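Local atomic coordinates of ASCH domain (Vibrio cholerae TMA 21, PDB entry 3S9X), a protein that is of unknown function but carries an ASCH domain of the PUA clan, whose relatives suggest a possible role in binding RNA. Residues A[61-66]-A[148-153]; A[71-76]-A[96-101]; A[35-40]-A[78-83]. All coordinates share one frame; numbering follows the deposited sequence.

Contact 1 of 3, residues A[61-66]-A[148-153]; sequences SLEYWY and LLVLEH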
loop_
_atom_site.group_PDB
_atom_site.type_symbol
_atom_site.label_atom_id
_atom_site.label_comp_id
_atom_site.label_asym_id
_atom_site.label_seq_id
_atom_site.Cartn_x
_atom_site.Cartn_y
_atom_site.Cartn_z
ATOM N N SER A 61 -4.088 -4.547 5.013
ATOM C CA SER A 61 -3.171 -5.422 5.701
ATOM C C SER A 61 -3.793 -5.897 7.018
ATOM O O SER A 61 -4.724 -5.299 7.520
ATOM C CB SER A 61 -1.894 -4.664 5.983
ATOM O OG SER A 61 -2.039 -3.520 6.792
ATOM N N LEU A 62 -3.251 -6.975 7.586
ATOM C CA LEU A 62 -3.718 -7.461 8.867
ATOM C C LEU A 62 -3.379 -6.517 9.980
ATOM O O LEU A 62 -2.256 -6.101 10.163
ATOM C CB LEU A 62 -3.151 -8.824 9.196
ATOM C CG LEU A 62 -3.464 -9.991 8.246
ATOM C CD1 LEU A 62 -2.598 -11.201 8.631
ATOM C CD2 LEU A 62 -4.951 -10.341 8.321
ATOM N N GLU A 63 -4.384 -6.169 10.765
ATOM C CA GLU A 63 -4.139 -5.285 11.922
ATOM C C GLU A 63 -3.176 -5.891 12.967
ATOM O O GLU A 63 -2.458 -5.160 13.642
ATOM C CB GLU A 63 -5.458 -4.954 12.573
ATOM C CG GLU A 63 -5.331 -3.784 13.523
ATOM C CD GLU A 63 -5.036 -4.141 14.919
ATOM O OE1 GLU A 63 -5.230 -5.301 15.331
ATOM O OE2 GLU A 63 -4.567 -3.214 15.613
ATOM N N TYR A 64 -3.102 -7.208 13.002
ATOM C CA TYR A 64 -2.239 -7.958 13.874
ATOM C C TYR A 64 -0.810 -7.450 13.795
ATOM O O TYR A 64 -0.088 -7.383 14.813
ATOM C CB TYR A 64 -2.262 -9.429 13.488
ATOM C CG TYR A 64 -1.588 -10.354 14.487
ATOM C CD1 TYR A 64 -2.324 -10.954 15.509
ATOM C CD2 TYR A 64 -0.266 -10.665 14.391
ATOM C CE1 TYR A 64 -1.757 -11.810 16.391
ATOM C CE2 TYR A 64 0.322 -11.577 15.256
ATOM C CZ TYR A 64 -0.450 -12.146 16.254
ATOM O OH TYR A 64 0.118 -13.022 17.156
ATOM N N TRP A 65 -0.374 -7.021 12.602
ATOM C CA TRP A 65 1.005 -6.535 12.451
ATOM C C TRP A 65 1.285 -5.336 13.332
ATOM O O TRP A 65 2.431 -5.054 13.764
ATOM C CB TRP A 65 1.301 -6.140 10.998
ATOM C CG TRP A 65 1.447 -7.313 10.096
ATOM C CD1 TRP A 65 0.560 -7.716 9.173
ATOM C CD2 TRP A 65 2.526 -8.257 10.060
ATOM N NE1 TRP A 65 1.034 -8.809 8.507
ATOM C CE2 TRP A 65 2.259 -9.136 9.011
ATOM C CE3 TRP A 65 3.768 -8.368 10.730
ATOM C CZ2 TRP A 65 3.106 -10.189 8.674
ATOM C CZ3 TRP A 65 4.653 -9.404 10.367
ATOM C CH2 TRP A 65 4.325 -10.307 9.353
ATOM N N TYR A 66 0.272 -4.523 13.547
ATOM C CA TYR A 66 0.458 -3.255 14.244
ATOM C C TYR A 66 0.229 -3.474 15.723
ATOM O O TYR A 66 1.084 -3.157 16.535
ATOM C CB TYR A 66 -0.441 -2.159 13.716
ATOM C CG TYR A 66 -0.362 -2.096 12.198
ATOM C CD1 TYR A 66 0.678 -1.477 11.520
ATOM C CD2 TYR A 66 -1.296 -2.781 11.417
ATOM C CE1 TYR A 66 0.779 -1.553 10.136
ATOM C CE2 TYR A 66 -1.173 -2.889 10.020
ATOM C CZ TYR A 66 -0.164 -2.234 9.391
ATOM O OH TYR A 66 -0.019 -2.286 8.020
ATOM N N LEU A 148 -9.366 -8.326 12.076
ATOM C CA LEU A 148 -9.381 -6.941 11.628
ATOM C C LEU A 148 -8.305 -6.645 10.607
ATOM O O LEU A 148 -7.196 -7.146 10.730
ATOM C CB LEU A 148 -9.171 -5.988 12.803
ATOM C CG LEU A 148 -10.306 -5.643 13.701
ATOM C CD1 LEU A 148 -9.654 -4.810 14.851
ATOM C CD2 LEU A 148 -11.466 -4.905 12.909
ATOM N N LEU A 149 -8.668 -5.785 9.656
ATOM C CA LEU A 149 -7.780 -5.247 8.617
ATOM C C LEU A 149 -7.604 -3.754 8.856
ATOM O O LEU A 149 -8.556 -3.116 9.280
ATOM C CB LEU A 149 -8.326 -5.522 7.228
ATOM C CG LEU A 149 -8.667 -6.971 6.874
ATOM C CD1 LEU A 149 -9.196 -7.012 5.427
ATOM C CD2 LEU A 149 -7.555 -7.937 7.174
ATOM N N VAL A 150 -6.425 -3.264 8.465
ATOM C CA VAL A 150 -6.219 -1.847 8.301
ATOM C C VAL A 150 -6.367 -1.499 6.834
ATOM O O VAL A 150 -5.668 -2.069 5.977
ATOM C CB VAL A 150 -4.858 -1.365 8.881
ATOM C CG1 VAL A 150 -4.564 0.112 8.553
ATOM C CG2 VAL A 150 -4.774 -1.650 10.399
ATOM N N LEU A 151 -7.301 -0.593 6.564
ATOM C CA LEU A 151 -7.630 -0.138 5.186
ATOM C C LEU A 151 -6.920 1.172 4.961
ATOM O O LEU A 151 -7.031 2.109 5.788
ATOM C CB LEU A 151 -9.109 0.104 5.070
ATOM C CG LEU A 151 -10.038 -1.084 5.495
ATOM C CD1 LEU A 151 -11.485 -0.712 5.123
ATOM C CD2 LEU A 151 -9.678 -2.452 4.913
ATOM N N GLU A 152 -6.216 1.286 3.825
ATOM C CA GLU A 152 -5.571 2.537 3.415
ATOM C C GLU A 152 -6.111 2.975 2.055
ATOM O O GLU A 152 -6.296 2.126 1.157
ATOM C CB GLU A 152 -4.065 2.356 3.280
ATOM C CG GLU A 152 -3.400 1.999 4.548
ATOM C CD GLU A 152 -1.921 1.537 4.348
ATOM O OE1 GLU A 152 -1.209 2.279 3.679
ATOM O OE2 GLU A 152 -1.570 0.517 4.964
ATOM N N HIS A 153 -6.469 4.242 1.930
ATOM C CA HIS A 153 -6.764 4.831 0.644
ATOM C C HIS A 153 -5.630 5.787 0.284
ATOM O O HIS A 153 -5.002 6.388 1.187
ATOM C CB HIS A 153 -8.085 5.546 0.645
ATOM C CG HIS A 153 -9.276 4.647 0.696
ATOM N ND1 HIS A 153 -9.691 3.998 1.819
ATOM C CD2 HIS A 153 -10.153 4.333 -0.268
ATOM C CE1 HIS A 153 -10.798 3.317 1.535
ATOM N NE2 HIS A 153 -11.066 3.456 0.268
HETATM O O HOH W 1 -3.003 -1.492 5.358
HETATM O O HOH W 2 -5.527 -8.795 12.192
HETATM O O HOH W 3 0.873 -0.198 6.174
#
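Ser61 and Val150 form a hydrogen-bonded antiparallel pair that seats the outermost strand 58-62 on strand 148-158 in the mixed sheet of this ASCH domain. Two backbone bonds define the pair: Ser61 N donates to Val150 O at 3.1 Å, and Val150 N returns one to Ser61 O at 2.8 Å with an angle at the hydrogen of 159°. The ladder ends as the chain turns toward helix 64-67, where Glu63 N gives Leu148 O a further bond (3.0 Å) from a position tilted out of the carbonyl plane.

Apolar contacts lie on both faces of the ladder. On one, CG2 of Val150 touches both Glu63 CG and, obliquely, the Tyr66 ring, lying 3.8 Å from Tyr66 CD2. CG of Glu63 stands anti to its backbone N (chi1 -165°), which brings it against this methyl, while the bent chain beyond carries the carboxylate to Ser67. On the other face, Leu62 CD2 meets Leu149 CD2 at 3.7 Å, and Phe132 of helix 121-139 packs on both leucines.

The polar network is richest near Ser61. Its OG lies in the ring plane at the edge of Tyr66 and is hydrogen-bonded to the phenol OH at 2.7 Å. One water links Ser61 OG, Val150 O and Glu152; a second joins Tyr66 OH to Glu152 OE2, to which it donates at 2.8 Å.

Contact 2 of 3, residues A[71-76]-A[96-101]; sequences ELMPQV and TSVSKC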
loop_
_atom_site.group_PDB
_atom_site.type_symbol
_atom_site.label_atom_id
_atom_site.label_comp_id
_atom_site.label_asym_id
_atom_site.label_seq_id
_atom_site.Cartn_x
_atom_site.Cartn_y
_atom_site.Cartn_z
ATOM N N GLU A 71 4.417 -3.038 14.453
ATOM C CA GLU A 71 4.641 -2.243 13.271
ATOM C C GLU A 71 3.947 -0.903 13.398
ATOM O O GLU A 71 2.911 -0.799 14.029
ATOM C CB GLU A 71 4.217 -2.973 12.041
ATOM C CG GLU A 71 5.088 -4.183 11.714
ATOM C CD GLU A 71 4.931 -4.674 10.243
ATOM O OE1 GLU A 71 5.532 -5.759 9.960
ATOM O OE2 GLU A 71 4.243 -3.981 9.404
ATOM N N LEU A 72 4.556 0.134 12.858
ATOM C CA LEU A 72 3.916 1.442 12.932
ATOM C C LEU A 72 2.704 1.530 12.006
ATOM O O LEU A 72 2.742 1.114 10.826
ATOM C CB LEU A 72 4.899 2.586 12.573
ATOM C CG LEU A 72 6.167 2.746 13.399
ATOM C CD1 LEU A 72 6.970 4.061 13.144
ATOM C CD2 LEU A 72 5.817 2.580 14.902
HETATM N N MSE A 73 1.620 2.068 12.552
HETATM C CA MSE A 73 0.440 2.257 11.703
HETATM C C MSE A 73 0.712 3.185 10.522
HETATM O O MSE A 73 1.459 4.162 10.634
HETATM C CB MSE A 73 -0.727 2.837 12.494
HETATM C CG MSE A 73 -1.399 1.758 13.357
HETATM SE SE MSE A 73 -2.594 0.692 12.456
HETATM C CE MSE A 73 -3.964 2.003 12.136
ATOM N N PRO A 74 0.078 2.899 9.393
ATOM C CA PRO A 74 0.102 3.860 8.291
ATOM C C PRO A 74 -0.537 5.184 8.701
ATOM O O PRO A 74 -1.469 5.174 9.503
ATOM C CB PRO A 74 -0.669 3.165 7.203
ATOM C CG PRO A 74 -1.600 2.376 7.856
ATOM C CD PRO A 74 -0.825 1.790 9.104
ATOM N N GLN A 75 -0.023 6.277 8.158
ATOM C CA GLN A 75 -0.463 7.617 8.487
ATOM C C GLN A 75 -0.930 8.356 7.250
ATOM O O GLN A 75 -0.286 8.324 6.197
ATOM C CB GLN A 75 0.736 8.506 8.971
ATOM C CG GLN A 75 1.186 8.422 10.264
ATOM C CD GLN A 75 2.545 9.060 10.472
ATOM O OE1 GLN A 75 2.964 10.140 9.871
ATOM N NE2 GLN A 75 3.275 8.446 11.378
ATOM N N VAL A 76 -2.025 9.089 7.390
ATOM C CA VAL A 76 -2.416 10.079 6.432
ATOM C C VAL A 76 -1.248 10.997 6.109
ATOM O O VAL A 76 -0.542 11.430 7.034
ATOM C CB VAL A 76 -3.703 10.827 6.853
ATOM C CG1 VAL A 76 -4.018 11.991 5.978
ATOM C CG2 VAL A 76 -4.900 9.833 6.927
ATOM N N THR A 96 -4.367 8.991 1.979
ATOM C CA THR A 96 -5.431 9.947 2.186
ATOM C C THR A 96 -6.397 9.556 3.327
ATOM O O THR A 96 -6.992 10.439 3.913
ATOM C CB THR A 96 -6.247 10.209 0.883
ATOM O OG1 THR A 96 -6.747 8.957 0.504
ATOM C CG2 THR A 96 -5.348 10.823 -0.234
ATOM N N SER A 97 -6.437 8.287 3.724
ATOM C CA SER A 97 -7.251 7.842 4.840
ATOM C C SER A 97 -6.813 6.505 5.336
ATOM O O SER A 97 -6.248 5.713 4.579
ATOM C CB SER A 97 -8.733 7.784 4.483
ATOM O OG SER A 97 -9.049 6.770 3.597
ATOM N N VAL A 98 -7.065 6.243 6.602
ATOM C CA VAL A 98 -6.734 4.978 7.297
ATOM C C VAL A 98 -7.909 4.620 8.207
ATOM O O VAL A 98 -8.474 5.483 8.891
ATOM C CB VAL A 98 -5.450 5.102 8.096
ATOM C CG1 VAL A 98 -5.128 3.800 8.835
ATOM C CG2 VAL A 98 -4.295 5.475 7.237
ATOM N N SER A 99 -8.363 3.377 8.129
ATOM C CA SER A 99 -9.440 2.903 9.014
ATOM C C SER A 99 -9.332 1.397 9.165
ATOM O O SER A 99 -8.389 0.802 8.641
ATOM C CB SER A 99 -10.806 3.276 8.420
ATOM O OG SER A 99 -11.113 2.467 7.303
ATOM N N LYS A 100 -10.247 0.834 9.961
ATOM C CA LYS A 100 -10.244 -0.624 10.192
ATOM C C LYS A 100 -11.581 -1.280 9.870
ATOM O O LYS A 100 -12.624 -0.641 10.047
ATOM C CB LYS A 100 -9.888 -0.978 11.638
ATOM C CG LYS A 100 -8.574 -0.409 12.100
ATOM C CD LYS A 100 -8.243 -0.764 13.508
ATOM C CE LYS A 100 -6.985 -0.142 13.991
ATOM N NZ LYS A 100 -7.124 1.333 14.272
ATOM N N CYS A 101 -11.524 -2.520 9.408
ATOM C CA CYS A 101 -12.768 -3.326 9.281
ATOM C C CYS A 101 -12.393 -4.772 9.279
ATOM O O CYS A 101 -11.264 -5.126 9.021
ATOM C CB CYS A 101 -13.637 -3.088 8.004
ATOM S SG CYS A 101 -12.904 -3.849 6.475
#
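Val98 is the side chain on which Met73, Pro74 and Val76 converge, and the contact is held by apolar packing, without hydrogen bonds between the two segments. The valine uses both branches. Its CG1 receives the ring carbon CG of Pro74 at 3.9 Å and, at the same separation, the methyl CE of selenomethionine Met73; its CG2 lies against the Pro74 backbone, 3.6 Å from Pro74 O. Bends at chi2 and chi3 (-81° and -69°) fold the Met73 chain so that its terminal methyl, rather than the selenium, makes the approach.

The irregular 71-76 loop, between helix 64-67 and strand 79-83, thus lies over a face of strand 89-102 that carries Val98. Around Thr96 and Ser97 that strand has a classic beta bulge, both residues facing His153 of the neighbouring strand. Val76 sits beside the bulge, its CG2 meeting Thr96 O and Ser97 CA, each at 3.7 Å.

Polar atoms meet carbon here: Pro74 O and Thr96 O touch valine methyls, and Lys100 NZ a selenomethionine methyl. Lys100 runs extended to CE and then bends at chi4 (74°), bringing NZ to 3.9 Å from Met73 CE, a van der Waals approach; the lysine side chain also touches Glu63.

Contact 3 of 3, residues A[35-40]-A[78-83]; sequences DYFCAD and HLQVVT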
loop_
_atom_site.group_PDB
_atom_site.type_symbol
_atom_site.label_atom_id
_atom_site.label_comp_id
_atom_site.label_asym_id
_atom_site.label_seq_id
_atom_site.Cartn_x
_atom_site.Cartn_y
_atom_site.Cartn_z
ATOM N N ASP A 35 8.626 0.879 -1.827
ATOM C CA ASP A 35 8.356 -0.569 -1.831
ATOM C C ASP A 35 7.464 -0.877 -3.048
ATOM O O ASP A 35 6.828 0.001 -3.623
ATOM C CB ASP A 35 7.550 -0.901 -0.553
ATOM C CG ASP A 35 8.104 -2.051 0.304
ATOM O OD1 ASP A 35 7.252 -2.870 0.768
ATOM O OD2 ASP A 35 9.291 -2.120 0.635
ATOM N N TYR A 36 7.411 -2.156 -3.385
ATOM C CA TYR A 36 6.439 -2.704 -4.263
ATOM C C TYR A 36 5.254 -3.223 -3.482
ATOM O O TYR A 36 5.342 -3.447 -2.277
ATOM C CB TYR A 36 7.037 -3.766 -5.227
ATOM C CG TYR A 36 7.676 -4.963 -4.568
ATOM C CD1 TYR A 36 6.892 -6.010 -4.068
ATOM C CD2 TYR A 36 9.037 -5.047 -4.435
ATOM C CE1 TYR A 36 7.471 -7.073 -3.428
ATOM C CE2 TYR A 36 9.651 -6.173 -3.884
ATOM C CZ TYR A 36 8.837 -7.189 -3.390
ATOM O OH TYR A 36 9.422 -8.297 -2.801
ATOM N N PHE A 37 4.130 -3.428 -4.179
ATOM C CA PHE A 37 2.953 -4.049 -3.627
ATOM C C PHE A 37 2.991 -5.535 -3.993
ATOM O O PHE A 37 3.633 -5.951 -4.980
ATOM C CB PHE A 37 1.697 -3.439 -4.262
ATOM C CG PHE A 37 1.284 -2.100 -3.650
ATOM C CD1 PHE A 37 0.197 -2.038 -2.832
ATOM C CD2 PHE A 37 2.030 -0.972 -3.816
ATOM C CE1 PHE A 37 -0.192 -0.818 -2.266
ATOM C CE2 PHE A 37 1.614 0.241 -3.163
ATOM C CZ PHE A 37 0.548 0.266 -2.396
ATOM N N CYS A 38 2.329 -6.344 -3.152
ATOM C CA CYS A 38 2.167 -7.778 -3.368
ATOM C C CYS A 38 3.419 -8.571 -2.986
ATOM O O CYS A 38 4.436 -7.980 -2.575
ATOM C CB CYS A 38 1.617 -8.146 -4.755
ATOM S SG CYS A 38 0.369 -7.098 -5.365
ATOM N N ALA A 39 3.359 -9.890 -3.179
ATOM C CA ALA A 39 4.463 -10.778 -2.807
ATOM C C ALA A 39 4.990 -11.591 -3.966
ATOM O O ALA A 39 5.762 -12.502 -3.759
ATOM C CB ALA A 39 4.017 -11.711 -1.627
ATOM N N ASP A 40 4.596 -11.238 -5.180
ATOM C CA ASP A 40 5.129 -11.921 -6.363
ATOM C C ASP A 40 5.292 -10.930 -7.503
ATOM O O ASP A 40 4.647 -9.896 -7.486
ATOM C CB ASP A 40 4.252 -13.120 -6.783
ATOM C CG ASP A 40 2.869 -12.699 -7.287
ATOM O OD1 ASP A 40 1.877 -12.568 -6.472
ATOM O OD2 ASP A 40 2.717 -12.370 -8.452
ATOM N N HIS A 78 1.502 10.172 4.469
ATOM C CA HIS A 78 2.650 9.389 4.076
ATOM C C HIS A 78 2.829 9.370 2.542
ATOM O O HIS A 78 1.849 9.160 1.835
ATOM C CB HIS A 78 2.453 7.948 4.600
ATOM C CG HIS A 78 3.584 7.039 4.260
ATOM N ND1 HIS A 78 4.720 6.920 5.042
ATOM C CD2 HIS A 78 3.723 6.111 3.279
ATOM C CE1 HIS A 78 5.515 6.006 4.516
ATOM N NE2 HIS A 78 4.929 5.483 3.453
ATOM N N LEU A 79 4.078 9.429 2.099
ATOM C CA LEU A 79 4.415 9.217 0.714
ATOM C C LEU A 79 5.178 7.893 0.546
ATOM O O LEU A 79 6.138 7.620 1.223
ATOM C CB LEU A 79 5.359 10.322 0.207
ATOM C CG LEU A 79 4.763 11.713 0.123
ATOM C CD1 LEU A 79 5.851 12.733 -0.273
ATOM C CD2 LEU A 79 3.633 11.736 -0.909
ATOM N N GLN A 80 4.693 7.109 -0.408
ATOM C CA GLN A 80 5.355 5.875 -0.800
ATOM C C GLN A 80 5.771 6.009 -2.284
ATOM O O GLN A 80 4.912 6.235 -3.163
ATOM C CB GLN A 80 4.508 4.628 -0.609
ATOM C CG GLN A 80 5.130 3.379 -1.109
ATOM C CD GLN A 80 4.338 2.123 -0.945
ATOM O OE1 GLN A 80 3.399 2.083 -0.130
ATOM N NE2 GLN A 80 4.714 1.061 -1.705
ATOM N N VAL A 81 7.054 5.762 -2.539
ATOM C CA VAL A 81 7.513 5.512 -3.860
ATOM C C VAL A 81 7.106 4.078 -4.174
ATOM O O VAL A 81 7.622 3.128 -3.555
ATOM C CB VAL A 81 9.042 5.739 -4.071
ATOM C CG1 VAL A 81 9.398 5.413 -5.506
ATOM C CG2 VAL A 81 9.441 7.156 -3.605
ATOM N N VAL A 82 6.220 3.934 -5.137
ATOM C CA VAL A 82 5.716 2.614 -5.623
ATOM C C VAL A 82 6.665 2.140 -6.682
ATOM O O VAL A 82 6.775 2.759 -7.734
ATOM C CB VAL A 82 4.273 2.714 -6.122
ATOM C CG1 VAL A 82 3.785 1.336 -6.642
ATOM C CG2 VAL A 82 3.358 3.347 -5.064
ATOM N N THR A 83 7.397 1.073 -6.394
ATOM C CA THR A 83 8.291 0.487 -7.378
ATOM C C THR A 83 7.653 -0.767 -7.991
ATOM O O THR A 83 6.661 -1.317 -7.454
ATOM C CB THR A 83 9.627 0.102 -6.768
ATOM O OG1 THR A 83 9.519 -1.064 -5.985
ATOM C CG2 THR A 83 10.241 1.240 -5.898
HETATM O O HOH W 4 3.861 -1.623 -0.657
HETATM O O HOH W 5 4.190 -2.649 -6.950
#
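Phe37 lays the CE2 corner of its ring beside the carboxamide of Gln80, 3.5 Å from NE2, with ring and amide planes only 7° apart. NE2 approaches the ring obliquely. Val82 comes to the edge instead, near the ring plane, with its CG2 4.0 Å from Phe37 CE2. The phenylalanine side chain also touches Ile51 of helix 41-52.

The backbone bonds identify the parallel pairing at the end of strand 32-35, with Asp35 opposite Val82. Asp35 N donates to Val81 O at 3.0 Å, nearly in line with the carbonyl, and Asp35 O accepts from Thr83 N at 3.0 Å. Asp35 O takes a second bond from Gln80 NE2 at 3.0 Å. The two donors sit well above opposite faces of the carbonyl plane. Gln80 can reach because CG is anti to its backbone N (chi1 175°) and the chain continues extended; the acceptor lies in its amide plane.

Beyond Asp35 water bridges the segments: one water accepts from Phe37 N and donates to Thr83 O, linking the two backbones, while another donates to Tyr36 O and accepts from Gln80 NE2, lying over a face of the Phe37 ring. Tyr36 CB also rests 3.3 Å from Thr83 O.

The amide of Gln80 therefore has its NE2 engaged by both a carbonyl and a water, which would restrain its rotation beside the aromatic ring; the doubly gripped Asp35 O anchors the chain where strand 32-35 gives way to the loop before helix 41-52.

How the contacts relate
All three share one mixed five-stranded sheet, ordered 32-35, 79-83, 89-102, 148-158, 58-62. Contact 3 joins the first two strands and contact 1 the last two, so they secure opposite edges, with centres about 16 Å apart. Contact 2 adds the 71-76 loop to central strand 89-102; its centre lies about 7 Å from contact 1's and about 15 Å from contact 3's. Strands 89-102 and 148-158 join contacts 1 and 2 through probable bonds from Leu151 N to Ser99 O and Leu149 N to Cys101 O, and Tyr66 packs on Glu71 and Leu72. Along the chain, both segments of contact 2 fall between those of contact 1, whereas contact 3 alternates with each, interlocking distant parts of the domain.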